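Local coordinates for protein YCAC GENE product (Escherichia coli, PDB 1YAC) that is probably a hydrolase of unknown specificity, assembled as an octamer of three-layer alpha-beta-alpha subunits related to isochorismatase-type enzymes, at residues Arg29-Pro33 with Asp34-Asn38; Thr185-Ser188 with Asn189-Asp193. All coordinates share one frame; numbering follows the deposited sequence.

Contact 1 (Arg29-Pro33 with Asp34-Asn38); sequences RDIEP and DKFKN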
ATOM      1  N   ARG A  29       0.978  -4.940 -15.290  1.00  7.83           N
ATOM      2  CA  ARG A  29       0.998  -3.871 -14.295  1.00  7.35           C
ATOM      3  C   ARG A  29       1.009  -4.415 -12.878  1.00  9.01           C
ATOM      4  O   ARG A  29       1.021  -3.624 -11.918  1.00  9.69           O
ATOM      5  CB  ARG A  29      -0.197  -2.925 -14.481  1.00  6.77           C
ATOM      6  CG  ARG A  29      -0.163  -2.115 -15.775  1.00  6.10           C
ATOM      7  CD  ARG A  29      -1.394  -1.220 -15.921  1.00  7.37           C
ATOM      8  NE  ARG A  29      -1.304  -0.384 -17.117  1.00  8.22           N
ATOM      9  CZ  ARG A  29      -0.664   0.787 -17.182  1.00 10.80           C
ATOM     10  NH1 ARG A  29      -0.045   1.288 -16.103  1.00  8.83           N
ATOM     11  NH2 ARG A  29      -0.611   1.445 -18.343  1.00 10.28           N
ATOM     12  N   ASP A  30       1.010  -5.746 -12.721  1.00  6.73           N
ATOM     13  CA  ASP A  30       1.024  -6.301 -11.365  1.00  6.55           C
ATOM     14  C   ASP A  30       2.459  -6.366 -10.818  1.00  7.15           C
ATOM     15  O   ASP A  30       2.675  -6.486  -9.614  1.00  7.57           O
ATOM     16  CB  ASP A  30       0.297  -7.659 -11.277  1.00  5.99           C
ATOM     17  CG  ASP A  30       1.091  -8.788 -11.883  1.00  6.92           C
ATOM     18  OD1 ASP A  30       1.652  -8.576 -12.969  1.00  6.97           O
ATOM     19  OD2 ASP A  30       1.181  -9.886 -11.263  1.00  5.87           O
ATOM     20  N   ILE A  31       3.438  -6.298 -11.710  1.00  5.07           N
ATOM     21  CA  ILE A  31       4.842  -6.294 -11.315  1.00  6.31           C
ATOM     22  C   ILE A  31       5.433  -5.105 -12.081  1.00  7.41           C
ATOM     23  O   ILE A  31       5.282  -5.042 -13.305  1.00  7.68           O
ATOM     24  CB  ILE A  31       5.578  -7.593 -11.745  1.00  6.19           C
ATOM     25  CG1 ILE A  31       4.975  -8.811 -11.034  1.00  7.18           C
ATOM     26  CG2 ILE A  31       7.071  -7.483 -11.403  1.00  7.72           C
ATOM     27  CD1 ILE A  31       5.602 -10.127 -11.459  1.00  6.61           C
ATOM     28  N   GLU A  32       6.079  -4.171 -11.374  1.00  6.60           N
ATOM     29  CA  GLU A  32       6.642  -2.980 -12.012  1.00  8.30           C
ATOM     30  C   GLU A  32       7.661  -3.386 -13.072  1.00  7.17           C
ATOM     31  O   GLU A  32       8.381  -4.370 -12.907  1.00  6.72           O
ATOM     32  CB  GLU A  32       7.172  -1.969 -10.978  1.00  9.62           C
ATOM     33  CG  GLU A  32       8.452  -2.320 -10.290  1.00 15.85           C
ATOM     34  CD  GLU A  32       9.704  -1.795 -11.004  1.00 17.73           C
ATOM     35  OE1 GLU A  32       9.627  -0.891 -11.898  1.00 16.83           O
ATOM     36  OE2 GLU A  32      10.782  -2.301 -10.641  1.00 17.12           O
ATOM     37  N   PRO A  33       7.758  -2.602 -14.157  1.00  7.83           N
ATOM     38  CA  PRO A  33       8.663  -2.880 -15.277  1.00  7.59           C
ATOM     39  C   PRO A  33      10.146  -3.124 -15.063  1.00  8.11           C
ATOM     40  O   PRO A  33      10.712  -3.988 -15.738  1.00  8.59           O
ATOM     41  CB  PRO A  33       8.374  -1.730 -16.253  1.00  8.39           C
ATOM     42  CG  PRO A  33       7.970  -0.606 -15.342  1.00  8.01           C
ATOM     43  CD  PRO A  33       7.096  -1.289 -14.333  1.00  7.45           C
ATOM     44  N   ASP A  34      10.800  -2.373 -14.178  1.00  6.31           N
ATOM     45  CA  ASP A  34      12.238  -2.590 -13.974  1.00  7.43           C
ATOM     46  C   ASP A  34      12.480  -3.977 -13.372  1.00  7.83           C
ATOM     47  O   ASP A  34      13.357  -4.726 -13.827  1.00  7.80           O
ATOM     48  CB  ASP A  34      12.828  -1.492 -13.095  1.00  7.42           C
ATOM     49  CG  ASP A  34      12.642  -0.094 -13.696  1.00  8.33           C
ATOM     50  OD1 ASP A  34      12.640   0.059 -14.943  1.00  7.69           O
ATOM     51  OD2 ASP A  34      12.484   0.850 -12.912  1.00  9.13           O
ATOM     52  N   LYS A  35      11.684  -4.317 -12.365  1.00  7.71           N
ATOM     53  CA  LYS A  35      11.764  -5.636 -11.729  1.00  7.64           C
ATOM     54  C   LYS A  35      11.338  -6.732 -12.719  1.00  7.74           C
ATOM     55  O   LYS A  35      12.015  -7.755 -12.853  1.00  6.48           O
ATOM     56  CB  LYS A  35      10.859  -5.692 -10.491  1.00  8.44           C
ATOM     57  CG  LYS A  35      10.862  -7.056  -9.811  1.00 11.77           C
ATOM     58  CD  LYS A  35      10.010  -7.073  -8.544  1.00 14.06           C
ATOM     59  CE  LYS A  35      10.509  -6.065  -7.535  1.00 18.60           C
ATOM     60  NZ  LYS A  35      11.959  -6.283  -7.211  1.00 21.08           N
ATOM     61  N   PHE A  36      10.242  -6.504 -13.442  1.00  6.14           N
ATOM     62  CA  PHE A  36       9.766  -7.506 -14.388  1.00  7.77           C
ATOM     63  C   PHE A  36      10.783  -7.816 -15.474  1.00  8.83           C
ATOM     64  O   PHE A  36      11.021  -8.992 -15.783  1.00  8.36           O
ATOM     65  CB  PHE A  36       8.434  -7.114 -15.034  1.00  7.26           C
ATOM     66  CG  PHE A  36       7.729  -8.280 -15.699  1.00  7.24           C
ATOM     67  CD1 PHE A  36       7.342  -9.392 -14.942  1.00  6.67           C
ATOM     68  CD2 PHE A  36       7.504  -8.291 -17.074  1.00  7.65           C
ATOM     69  CE1 PHE A  36       6.743 -10.504 -15.548  1.00  8.51           C
ATOM     70  CE2 PHE A  36       6.902  -9.405 -17.697  1.00  7.98           C
ATOM     71  CZ  PHE A  36       6.522 -10.512 -16.927  1.00  8.15           C
ATOM     72  N   LYS A  37      11.377  -6.773 -16.052  1.00  8.63           N
ATOM     73  CA  LYS A  37      12.372  -6.975 -17.093  1.00  9.13           C
ATOM     74  C   LYS A  37      13.545  -7.795 -16.547  1.00  8.22           C
ATOM     75  O   LYS A  37      13.978  -8.767 -17.175  1.00  8.82           O
ATOM     76  CB  LYS A  37      12.894  -5.639 -17.645  1.00 11.08           C
ATOM     77  CG  LYS A  37      14.026  -5.825 -18.656  1.00 12.60           C
ATOM     78  CD  LYS A  37      14.794  -4.540 -18.947  1.00 16.18           C
ATOM     79  CE  LYS A  37      15.990  -4.831 -19.838  1.00 17.53           C
ATOM     80  NZ  LYS A  37      16.820  -3.628 -20.046  1.00 19.61           N
ATOM     81  N   ASN A  38      14.059  -7.402 -15.384  1.00  7.32           N
ATOM     82  CA  ASN A  38      15.176  -8.120 -14.780  1.00  7.93           C
ATOM     83  C   ASN A  38      14.850  -9.594 -14.552  1.00  7.90           C
ATOM     84  O   ASN A  38      15.666 -10.474 -14.860  1.00  8.15           O
ATOM     85  CB  ASN A  38      15.574  -7.488 -13.449  1.00  8.41           C
ATOM     86  CG  ASN A  38      16.713  -8.235 -12.772  1.00  8.74           C
ATOM     87  OD1 ASN A  38      17.811  -8.378 -13.338  1.00  8.39           O
ATOM     88  ND2 ASN A  38      16.457  -8.736 -11.569  1.00  9.51           N
TER
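Glu32 folds its carboxylate back over the first turn of the helix that follows it, where OE1 accepts from Asp34 N at 3.0 Å and OE2 from Lys35 N at 2.8 Å. Both amides meet their oxygens from well above the carboxylate plane, about 59° and 65° out of it, and the two bonds together fix how the group is turned. CG stands between the backbone N and the carbonyl carbon (chi1 74°), and a bend at chi2 then brings the acid round to the amides. Glu32 is the N-cap residue of helix 33-49, the first helix after strand 13-18 in the isochorismatase-like fold, its side chain capping amides of the first turn. Pro33 suits that turn, where its missing N-H costs no bond, while its O receives Lys37 N at 2.9 Å; the backbone O of Glu32 takes Phe36 N at 2.9 Å. On the buried side, Ile31 CG2 rests 3.9 Å from Phe36 CB, and the two side chains cross at about a right angle, apolar groups that close the loop onto the helix. The Phe36 side chain also packs on Leu25 and Val28. Asp34 OD2 lies 3.5 Å from Glu32 OE1, a pairing of like charges probably eased by Lys35 of a neighbouring subunit, whose NZ forms salt bridges to both acids. Lys35 here returns the same bridges to that subunit.

Contact 2 (Thr185-Ser188 with Asn189-Asp193); sequences TLFS and NHIPD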
ATOM      1  N   THR A 185      27.753 -15.283 -10.990  1.00 15.10           N
ATOM      2  CA  THR A 185      27.588 -14.327 -12.077  1.00 15.71           C
ATOM      3  C   THR A 185      26.109 -14.099 -12.359  1.00 15.61           C
ATOM      4  O   THR A 185      25.668 -12.951 -12.498  1.00 16.69           O
ATOM      5  CB  THR A 185      28.323 -14.800 -13.361  1.00 16.92           C
ATOM      6  OG1 THR A 185      29.730 -14.821 -13.107  1.00 19.92           O
ATOM      7  CG2 THR A 185      28.067 -13.849 -14.527  1.00 16.65           C
ATOM      8  N   LEU A 186      25.339 -15.184 -12.399  1.00 14.85           N
ATOM      9  CA  LEU A 186      23.900 -15.098 -12.648  1.00 14.02           C
ATOM     10  C   LEU A 186      23.255 -14.239 -11.558  1.00 12.47           C
ATOM     11  O   LEU A 186      22.459 -13.346 -11.846  1.00 11.65           O
ATOM     12  CB  LEU A 186      23.270 -16.498 -12.643  1.00 15.12           C
ATOM     13  CG  LEU A 186      21.736 -16.573 -12.760  1.00 16.51           C
ATOM     14  CD1 LEU A 186      21.317 -16.280 -14.195  1.00 14.74           C
ATOM     15  CD2 LEU A 186      21.240 -17.961 -12.342  1.00 16.87           C
ATOM     16  N   PHE A 187      23.620 -14.501 -10.309  1.00 11.34           N
ATOM     17  CA  PHE A 187      23.067 -13.756  -9.184  1.00 11.43           C
ATOM     18  C   PHE A 187      23.484 -12.284  -9.206  1.00 11.90           C
ATOM     19  O   PHE A 187      22.658 -11.379  -9.034  1.00 12.62           O
ATOM     20  CB  PHE A 187      23.483 -14.415  -7.866  1.00 11.79           C
ATOM     21  CG  PHE A 187      22.851 -15.768  -7.622  1.00 12.77           C
ATOM     22  CD1 PHE A 187      21.840 -16.258  -8.455  1.00 13.02           C
ATOM     23  CD2 PHE A 187      23.265 -16.549  -6.545  1.00 12.61           C
ATOM     24  CE1 PHE A 187      21.253 -17.503  -8.220  1.00 13.89           C
ATOM     25  CE2 PHE A 187      22.685 -17.795  -6.300  1.00 13.72           C
ATOM     26  CZ  PHE A 187      21.676 -18.273  -7.143  1.00 13.20           C
ATOM     27  N   SER A 188      24.766 -12.042  -9.433  1.00 11.80           N
ATOM     28  CA  SER A 188      25.283 -10.679  -9.480  1.00 13.67           C
ATOM     29  C   SER A 188      24.608  -9.846 -10.584  1.00 13.12           C
ATOM     30  O   SER A 188      24.300  -8.670 -10.386  1.00 12.68           O
ATOM     31  CB  SER A 188      26.809 -10.712  -9.685  1.00 15.26           C
ATOM     32  OG  SER A 188      27.354  -9.402  -9.732  1.00 20.87           O
ATOM     33  N   ASN A 189      24.352 -10.480 -11.726  1.00 11.90           N
ATOM     34  CA  ASN A 189      23.711  -9.800 -12.852  1.00 11.21           C
ATOM     35  C   ASN A 189      22.236  -9.506 -12.649  1.00 11.29           C
ATOM     36  O   ASN A 189      21.690  -8.625 -13.307  1.00 10.08           O
ATOM     37  CB  ASN A 189      23.846 -10.632 -14.135  1.00 11.36           C
ATOM     38  CG  ASN A 189      25.284 -10.725 -14.615  1.00 15.05           C
ATOM     39  OD1 ASN A 189      26.056  -9.789 -14.433  1.00 17.59           O
ATOM     40  ND2 ASN A 189      25.682 -11.883 -15.082  1.00 16.01           N
ATOM     41  N   HIS A 190      21.601 -10.230 -11.721  1.00  8.96           N
ATOM     42  CA  HIS A 190      20.172 -10.072 -11.495  1.00  8.05           C
ATOM     43  C   HIS A 190      19.674  -9.736 -10.090  1.00  8.19           C
ATOM     44  O   HIS A 190      18.468  -9.653  -9.863  1.00  8.75           O
ATOM     45  CB  HIS A 190      19.441 -11.296 -12.052  1.00  8.99           C
ATOM     46  CG  HIS A 190      19.631 -11.464 -13.522  1.00  9.85           C
ATOM     47  ND1 HIS A 190      19.070 -10.612 -14.450  1.00  9.35           N
ATOM     48  CD2 HIS A 190      20.355 -12.363 -14.231  1.00  9.61           C
ATOM     49  CE1 HIS A 190      19.426 -10.987 -15.669  1.00  9.89           C
ATOM     50  NE2 HIS A 190      20.207 -12.045 -15.556  1.00  8.77           N
ATOM     51  N   ILE A 191      20.596  -9.514  -9.166  1.00  6.57           N
ATOM     52  CA  ILE A 191      20.218  -9.157  -7.804  1.00  7.14           C
ATOM     53  C   ILE A 191      21.177  -8.052  -7.346  1.00  7.15           C
ATOM     54  O   ILE A 191      22.274  -8.340  -6.849  1.00  8.19           O
ATOM     55  CB  ILE A 191      20.338 -10.373  -6.844  1.00  6.13           C
ATOM     56  CG1 ILE A 191      19.601 -11.585  -7.422  1.00  6.91           C
ATOM     57  CG2 ILE A 191      19.785 -10.014  -5.459  1.00  6.73           C
ATOM     58  CD1 ILE A 191      19.914 -12.878  -6.691  1.00  8.74           C
ATOM     59  N   PRO A 192      20.797  -6.772  -7.534  1.00  7.87           N
ATOM     60  CA  PRO A 192      21.653  -5.652  -7.126  1.00  8.06           C
ATOM     61  C   PRO A 192      22.234  -5.805  -5.720  1.00  8.25           C
ATOM     62  O   PRO A 192      23.417  -5.532  -5.502  1.00  8.50           O
ATOM     63  CB  PRO A 192      20.706  -4.457  -7.219  1.00  7.57           C
ATOM     64  CG  PRO A 192      19.875  -4.808  -8.431  1.00  6.36           C
ATOM     65  CD  PRO A 192      19.566  -6.283  -8.185  1.00  7.87           C
ATOM     66  N   ASP A 193      21.417  -6.269  -4.773  1.00  7.36           N
ATOM     67  CA  ASP A 193      21.876  -6.444  -3.397  1.00  8.42           C
ATOM     68  C   ASP A 193      23.023  -7.451  -3.303  1.00  8.81           C
ATOM     69  O   ASP A 193      23.989  -7.232  -2.565  1.00  9.62           O
ATOM     70  CB  ASP A 193      20.716  -6.868  -2.477  1.00  7.95           C
ATOM     71  CG  ASP A 193      19.650  -5.767  -2.312  1.00 10.04           C
ATOM     72  OD1 ASP A 193      20.009  -4.568  -2.196  1.00 10.00           O
ATOM     73  OD2 ASP A 193      18.451  -6.108  -2.278  1.00  8.95           O
TER
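The C-terminal end of helix 180-190 and the short turn leading into helix 192-204 make up this contact. Asn189 N still gives a regular helical bond to Thr185 O (2.9 Å), but the pattern then frays: His190 N is shared between Phe187 O at 3.1 Å and a weak bond to Leu186 O, and Ile191 N reaches Phe187 O only weakly. Ile191 occupies the N-cap position of the next helix, and Pro192, with no N-H to offer, fits its first turn. The Asn189 amide, set beside its own backbone N by chi1 of -67°, lies alongside Thr185, with ND2 3.1 Å from Thr185 CG2 and 2.8 Å from Thr185 O, at an angle too poor for a hydrogen bond. An alanine here would keep the backbone bond but would probably open a gap beside the Thr185 methyl and carbonyl, where the amide now packs. His190 is buried, and its NE2 is satisfied by Asp45 of helix 33-49. Leu186 and Phe187 are buried, as suits apolar residues, Leu186 against helix 33-49 and Phe187 against helix 165-173; Ile191 CD1 lies 4.1 Å from Phe187 CB. The edge of the imidazole is turned to a backbone carbonyl, His190 CD2 lying 3.3 Å from Leu186 O.

Overall arrangement
Contact 1 begins helix 33-49 and contact 2 ends helix 180-190, far apart in sequence yet with centres about 16 Å apart. They meet directly: Asn38 ND2 probably donates a hydrogen bond to His190 O at 2.8 Å, which would tie a side chain of the first helix to a carbonyl at the frayed end of the other. Both also face the same second subunit, where Pro33 and Asp34 of one chain pack on Asp193 and Pro192 of its partner. Asp193 further forms a salt bridge with Arg29 of another neighbouring subunit. The two contacts therefore lie at subunit interfaces of the octamer. Within the chain, their centres lie about 14 and 17 Å from its centre.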